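PDB 5Z06: Exo beta-1,2-glucooligosaccharide sophorohydrolase (non-reducing end) from Parabacteroides distasonis ATCC 8503, which hydrolyses linear beta-1,2-glucan and beta-1,2-glucooligosaccharides of four or more glucose units from the non-reducing end, releasing sophorose. Local coordinates for residues E346-F351 and N413-Q418; Y298-A303 and M331-G336. All blocks are in the same frame, centred on the assembly; numbering follows the deposited sequence.

Contact 1: residues E346-F351 and N413-Q418; sequences EGVQRF and NDKEKQ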
loop_
_atom_site.group_PDB
_atom_site.type_symbol
_atom_site.label_atom_id
_atom_site.label_comp_id
_atom_site.label_asym_id
_atom_site.label_seq_id
_atom_site.Cartn_x
_atom_site.Cartn_y
_atom_site.Cartn_z
ATOM N N GLU A 346 7.036 -21.690 -13.657
ATOM C CA GLU A 346 6.035 -20.657 -13.390
ATOM C C GLU A 346 6.686 -19.273 -13.562
ATOM O O GLU A 346 6.161 -18.437 -14.266
ATOM C CB GLU A 346 5.473 -20.763 -11.973
ATOM C CG GLU A 346 4.427 -21.844 -11.749
ATOM C CD GLU A 346 3.928 -21.851 -10.301
ATOM O OE1 GLU A 346 4.678 -22.274 -9.377
ATOM O OE2 GLU A 346 2.785 -21.398 -10.080
ATOM N N GLY A 347 7.833 -19.080 -12.912
ATOM C CA GLY A 347 8.610 -17.867 -12.994
ATOM C C GLY A 347 8.976 -17.483 -14.416
ATOM O O GLY A 347 8.800 -16.341 -14.837
ATOM N N VAL A 348 9.471 -18.469 -15.152
ATOM C CA VAL A 348 9.817 -18.305 -16.546
ATOM C C VAL A 348 8.606 -17.860 -17.354
ATOM O O VAL A 348 8.709 -16.922 -18.153
ATOM C CB VAL A 348 10.474 -19.600 -17.117
ATOM C CG1 VAL A 348 10.584 -19.552 -18.639
ATOM C CG2 VAL A 348 11.866 -19.788 -16.522
ATOM N N GLN A 349 7.457 -18.493 -17.128
ATOM C CA GLN A 349 6.227 -18.107 -17.847
ATOM C C GLN A 349 5.842 -16.675 -17.539
ATOM O O GLN A 349 5.528 -15.905 -18.442
ATOM C CB GLN A 349 5.047 -19.040 -17.530
ATOM C CG GLN A 349 5.099 -20.379 -18.252
ATOM C CD GLN A 349 5.493 -20.212 -19.720
ATOM O OE1 GLN A 349 6.485 -20.781 -20.154
ATOM N NE2 GLN A 349 4.747 -19.383 -20.475
ATOM N N ARG A 350 5.890 -16.320 -16.258
ATOM C CA ARG A 350 5.649 -14.945 -15.860
ATOM C C ARG A 350 6.598 -13.972 -16.591
ATOM O O ARG A 350 6.172 -12.949 -17.083
ATOM C CB ARG A 350 5.784 -14.773 -14.354
ATOM C CG ARG A 350 5.777 -13.314 -13.900
ATOM C CD ARG A 350 4.499 -12.595 -14.281
ATOM N NE ARG A 350 3.387 -13.180 -13.565
ATOM C CZ ARG A 350 2.936 -12.785 -12.377
ATOM N NH1 ARG A 350 3.468 -11.749 -11.742
ATOM N NH2 ARG A 350 1.940 -13.456 -11.800
ATOM N N PHE A 351 7.883 -14.303 -16.630
ATOM C CA PHE A 351 8.877 -13.401 -17.216
ATOM C C PHE A 351 8.774 -13.267 -18.729
ATOM O O PHE A 351 9.096 -12.210 -19.283
ATOM C CB PHE A 351 10.275 -13.742 -16.726
ATOM C CG PHE A 351 10.596 -13.085 -15.408
ATOM C CD1 PHE A 351 10.275 -13.696 -14.201
ATOM C CD2 PHE A 351 11.165 -11.821 -15.379
ATOM C CE1 PHE A 351 10.548 -13.080 -12.988
ATOM C CE2 PHE A 351 11.441 -11.205 -14.181
ATOM C CZ PHE A 351 11.133 -11.835 -12.981
ATOM N N ASN A 413 18.000 -22.681 -22.495
ATOM C CA ASN A 413 16.780 -23.191 -23.117
ATOM C C ASN A 413 16.121 -22.042 -23.849
ATOM O O ASN A 413 16.535 -20.895 -23.686
ATOM C CB ASN A 413 15.854 -23.845 -22.097
ATOM C CG ASN A 413 15.403 -22.891 -21.021
ATOM O OD1 ASN A 413 14.827 -21.857 -21.313
ATOM N ND2 ASN A 413 15.634 -23.257 -19.768
ATOM N N ASP A 414 15.120 -22.336 -24.674
ATOM C CA ASP A 414 14.611 -21.308 -25.577
ATOM C C ASP A 414 13.928 -20.191 -24.810
ATOM O O ASP A 414 14.003 -19.051 -25.237
ATOM C CB ASP A 414 13.655 -21.860 -26.642
ATOM C CG ASP A 414 12.342 -22.339 -26.063
ATOM O OD1 ASP A 414 12.405 -22.943 -24.974
ATOM O OD2 ASP A 414 11.269 -22.112 -26.679
ATOM N N LYS A 415 13.238 -20.542 -23.718
ATOM C CA LYS A 415 12.474 -19.563 -22.953
ATOM C C LYS A 415 13.350 -18.593 -22.185
ATOM O O LYS A 415 13.097 -17.388 -22.197
ATOM C CB LYS A 415 11.493 -20.250 -22.001
ATOM C CG LYS A 415 10.294 -20.810 -22.727
ATOM C CD LYS A 415 9.268 -21.370 -21.750
ATOM C CE LYS A 415 7.966 -21.703 -22.468
ATOM N NZ LYS A 415 8.062 -22.833 -23.419
ATOM N N GLU A 416 14.359 -19.114 -21.499
ATOM C CA GLU A 416 15.253 -18.249 -20.747
ATOM C C GLU A 416 16.148 -17.435 -21.683
ATOM O O GLU A 416 16.416 -16.277 -21.417
ATOM C CB GLU A 416 16.030 -19.045 -19.711
ATOM C CG GLU A 416 15.063 -19.651 -18.702
ATOM C CD GLU A 416 15.701 -20.095 -17.432
ATOM O OE1 GLU A 416 15.074 -20.929 -16.751
ATOM O OE2 GLU A 416 16.821 -19.646 -17.109
ATOM N N LYS A 417 16.562 -18.040 -22.787
ATOM C CA LYS A 417 17.208 -17.317 -23.873
ATOM C C LYS A 417 16.353 -16.125 -24.339
ATOM O O LYS A 417 16.880 -15.017 -24.478
ATOM C CB LYS A 417 17.495 -18.267 -25.030
ATOM C CG LYS A 417 18.080 -17.645 -26.283
ATOM C CD LYS A 417 19.586 -17.437 -26.192
ATOM C CE LYS A 417 20.149 -16.846 -27.482
ATOM N NZ LYS A 417 19.758 -17.602 -28.712
ATOM N N GLN A 418 15.052 -16.345 -24.550
ATOM C CA GLN A 418 14.134 -15.275 -24.966
ATOM C C GLN A 418 13.972 -14.172 -23.891
ATOM O O GLN A 418 13.959 -12.976 -24.205
ATOM C CB GLN A 418 12.782 -15.851 -25.311
ATOM C CG GLN A 418 11.872 -14.873 -26.015
ATOM C CD GLN A 418 10.458 -15.401 -26.167
ATOM O OE1 GLN A 418 10.247 -16.587 -26.487
ATOM N NE2 GLN A 418 9.472 -14.521 -25.948
#
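Val348 meets helix 414-428 with both of its methyls, one on Lys415 and the other on Glu416, and its side chain stands roughly at right angles to each of them. The short helical segments approach to 9.9 Å between axes and cross at 43°, with the CA atoms of Val348 and Glu416 the nearest across the contact at 6.9 Å. A chi1 of 168° sets CG1 opposite the backbone N and so carries it out to the lysine, with Val348 CG1 3.6 Å from Lys415 CB. Val348 CG1 is also 3.8 Å from Lys415 CD, since the lysine runs extended from CB to CE and bends only at its last torsion. Val348 CG2, the other branch, lies 3.4 Å from Glu416 OE1 and also beside the glutamate CG, and that oxygen is occupied by a salt bridge to Arg344. The second carboxylate oxygen takes the backbone N of Gln411, so both oxygens of a buried glutamate are satisfied close to an apolar methyl. Gln349 sits at the solvent edge, its amide near the outer methylenes of Lys415, but its oxygen is modelled too close to CE and its placement there is doubtful. Asn413 is the N-cap: its OD1 receives Glu416 N at 2.8 Å, nearly straight at 174°, fixing the first turn that presents Lys415 and Glu416 to Val348. With an alanine at Lys415, CB would remain but the methylenes past it would go, which is likely to leave the outer flank of Val348 CG1 without its cover. The chemistry is therefore mainly aliphatic, methyl on methylene between two helices of what is, by family, an (alpha/alpha)6-barrel, although Glu416 OE1 also lies against a methyl while its charge is met by Arg344.

Contact 2: residues Y298-A303 and M331-G336; sequences YYWEGA and MAIVAG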
loop_
_atom_site.group_PDB
_atom_site.type_symbol
_atom_site.label_atom_id
_atom_site.label_comp_id
_atom_site.label_asym_id
_atom_site.label_seq_id
_atom_site.Cartn_x
_atom_site.Cartn_y
_atom_site.Cartn_z
ATOM N N TYR A 298 1.747 -10.265 -3.514
ATOM C CA TYR A 298 1.382 -9.029 -4.169
ATOM C C TYR A 298 1.779 -8.976 -5.660
ATOM O O TYR A 298 1.058 -8.417 -6.480
ATOM C CB TYR A 298 2.026 -7.866 -3.409
ATOM C CG TYR A 298 1.578 -6.550 -3.883
ATOM C CD1 TYR A 298 2.147 -5.986 -4.997
ATOM C CD2 TYR A 298 0.540 -5.884 -3.257
ATOM C CE1 TYR A 298 1.729 -4.770 -5.473
ATOM C CE2 TYR A 298 0.108 -4.642 -3.712
ATOM C CZ TYR A 298 0.708 -4.100 -4.834
ATOM O OH TYR A 298 0.308 -2.906 -5.351
ATOM N N TYR A 299 2.937 -9.526 -5.976
ATOM C CA TYR A 299 3.551 -9.443 -7.300
ATOM C C TYR A 299 3.291 -10.704 -8.093
ATOM O O TYR A 299 3.484 -10.722 -9.301
ATOM C CB TYR A 299 5.057 -9.218 -7.150
ATOM C CG TYR A 299 5.277 -8.023 -6.311
ATOM C CD1 TYR A 299 5.249 -6.762 -6.863
ATOM C CD2 TYR A 299 5.426 -8.142 -4.930
ATOM C CE1 TYR A 299 5.394 -5.632 -6.074
ATOM C CE2 TYR A 299 5.551 -7.032 -4.135
ATOM C CZ TYR A 299 5.526 -5.785 -4.697
ATOM O OH TYR A 299 5.678 -4.717 -3.878
ATOM N N TRP A 300 2.883 -11.769 -7.400
ATOM C CA TRP A 300 2.538 -12.997 -8.059
ATOM C C TRP A 300 1.037 -13.043 -8.369
ATOM O O TRP A 300 0.629 -12.587 -9.426
ATOM C CB TRP A 300 3.032 -14.182 -7.241
ATOM C CG TRP A 300 2.922 -15.422 -8.041
ATOM C CD1 TRP A 300 2.104 -16.476 -7.815
ATOM C CD2 TRP A 300 3.646 -15.710 -9.233
ATOM N NE1 TRP A 300 2.292 -17.430 -8.781
ATOM C CE2 TRP A 300 3.223 -16.973 -9.679
ATOM C CE3 TRP A 300 4.630 -15.024 -9.965
ATOM C CZ2 TRP A 300 3.741 -17.569 -10.829
ATOM C CZ3 TRP A 300 5.148 -15.612 -11.095
ATOM C CH2 TRP A 300 4.705 -16.882 -11.515
ATOM N N GLU A 301 0.212 -13.570 -7.475
ATOM C CA GLU A 301 -1.216 -13.609 -7.708
ATOM C C GLU A 301 -1.829 -12.216 -7.769
ATOM O O GLU A 301 -2.859 -12.009 -8.410
ATOM C CB GLU A 301 -1.889 -14.432 -6.614
ATOM C CG GLU A 301 -1.897 -13.762 -5.260
ATOM C CD GLU A 301 -2.322 -14.693 -4.163
ATOM O OE1 GLU A 301 -1.533 -15.575 -3.782
ATOM O OE2 GLU A 301 -3.445 -14.487 -3.662
ATOM N N GLY A 302 -1.203 -11.263 -7.086
ATOM C CA GLY A 302 -1.658 -9.897 -7.128
ATOM C C GLY A 302 -1.262 -9.104 -8.354
ATOM O O GLY A 302 -1.656 -7.930 -8.483
ATOM N N ALA A 303 -0.464 -9.681 -9.245
ATOM C CA ALA A 303 -0.026 -8.937 -10.418
ATOM C C ALA A 303 -1.210 -8.586 -11.299
ATOM O O ALA A 303 -2.205 -9.315 -11.351
ATOM C CB ALA A 303 0.981 -9.728 -11.228
ATOM N N MET A 331 12.168 -8.686 -8.730
ATOM C CA MET A 331 13.178 -9.195 -7.806
ATOM C C MET A 331 12.577 -10.050 -6.703
ATOM O O MET A 331 13.147 -11.083 -6.384
ATOM C CB MET A 331 14.009 -8.057 -7.231
ATOM C CG MET A 331 14.780 -7.400 -8.343
ATOM S SD MET A 331 15.363 -5.803 -7.823
ATOM C CE MET A 331 16.928 -6.350 -7.220
ATOM N N ALA A 332 11.412 -9.638 -6.194
ATOM C CA ALA A 332 10.640 -10.453 -5.274
ATOM C C ALA A 332 10.279 -11.780 -5.911
ATOM O O ALA A 332 10.309 -12.818 -5.238
ATOM C CB ALA A 332 9.383 -9.723 -4.810
ATOM N N ILE A 333 9.932 -11.769 -7.196
ATOM C CA ILE A 333 9.583 -13.012 -7.860
ATOM C C ILE A 333 10.805 -13.923 -8.007
ATOM O O ILE A 333 10.726 -15.125 -7.743
ATOM C CB ILE A 333 8.871 -12.789 -9.207
ATOM C CG1 ILE A 333 7.517 -12.146 -8.980
ATOM C CG2 ILE A 333 8.652 -14.119 -9.888
ATOM C CD1 ILE A 333 6.906 -11.490 -10.203
ATOM N N VAL A 334 11.948 -13.358 -8.375
ATOM C CA VAL A 334 13.168 -14.155 -8.445
ATOM C C VAL A 334 13.455 -14.823 -7.090
ATOM O O VAL A 334 13.722 -16.035 -7.030
ATOM C CB VAL A 334 14.351 -13.306 -8.911
ATOM C CG1 VAL A 334 15.678 -13.996 -8.691
ATOM C CG2 VAL A 334 14.186 -12.982 -10.382
ATOM N N ALA A 335 13.379 -14.032 -6.016
ATOM C CA ALA A 335 13.551 -14.549 -4.662
ATOM C C ALA A 335 12.558 -15.670 -4.408
ATOM O O ALA A 335 12.923 -16.692 -3.852
ATOM C CB ALA A 335 13.352 -13.451 -3.623
ATOM N N GLY A 336 11.309 -15.437 -4.813
ATOM C CA GLY A 336 10.217 -16.362 -4.587
ATOM C C GLY A 336 10.451 -17.685 -5.291
ATOM O O GLY A 336 10.048 -18.740 -4.780
#
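Ile333 projects from helix 323-338 between Tyr299 and Trp300 in the loop that follows helix 284-297, inside the helical domain that GH144 enzymes build as an (alpha/alpha)6-barrel. Its branches divide the work. Ile333 CD1 reaches the tyrosine backbone, 3.6 Å from Tyr299 O, and also nears Tyr299 CB. Ile333 CG2 instead lies 4.0 Å from Trp300 CZ3, beside CZ3 and CE3 of the six-membered ring, in an oblique approach, the two side chains crossing at about a right angle. Trp300 turns its ring there because CG is anti to the backbone N (chi1 -169°). The preceding residue, Ala332, adds its methyl, with Ala332 CB 4.3 Å from Tyr299 CD2 and likewise oblique to the phenol ring.

A second shell sets these groups. Tyr299 OH is bonded to Ala669 N of helix 665-680, and Tyr298 CD1 rests 3.3 Å above the plane of the Tyr299 ring, over its centre, so the phenol is held both at its hydroxyl and on one face. The indole in turn meets the Phe296 ring, their planes about 20° apart. Beyond it the chain folds back in a type I turn, closed by Ala303 N donating to Trp300 O at 3.1 Å. Gly302 suits that bend: a CB on it would fall 2.4 Å from Tyr298 O.

In the fold
Helix 344-360 ties the two contacts together: it supplies residues 346-351 to contact 1 and, from another side, Arg350 to the loop of contact 2. The centres lie about 15 Å apart. Arg350 NH1 probably bonds Tyr299 O at 2.6 Å and Arg350 NH2 probably bonds Trp300 O at 2.8 Å, while the guanidinium also makes a cation-pi contact with the indole. Glu346 O packs 3.5 Å from Trp300 CH2. The Ile333 side chain of contact 2 touches the Arg350 and Phe351 side chains of helix 344-360, so the two contacts share a packing layer. Contact 2 is the more deeply placed, about 15 Å from the chain centre against 29 Å for contact 1. Neither contains a residue of the calcium site, which includes Glu12 and Asp175.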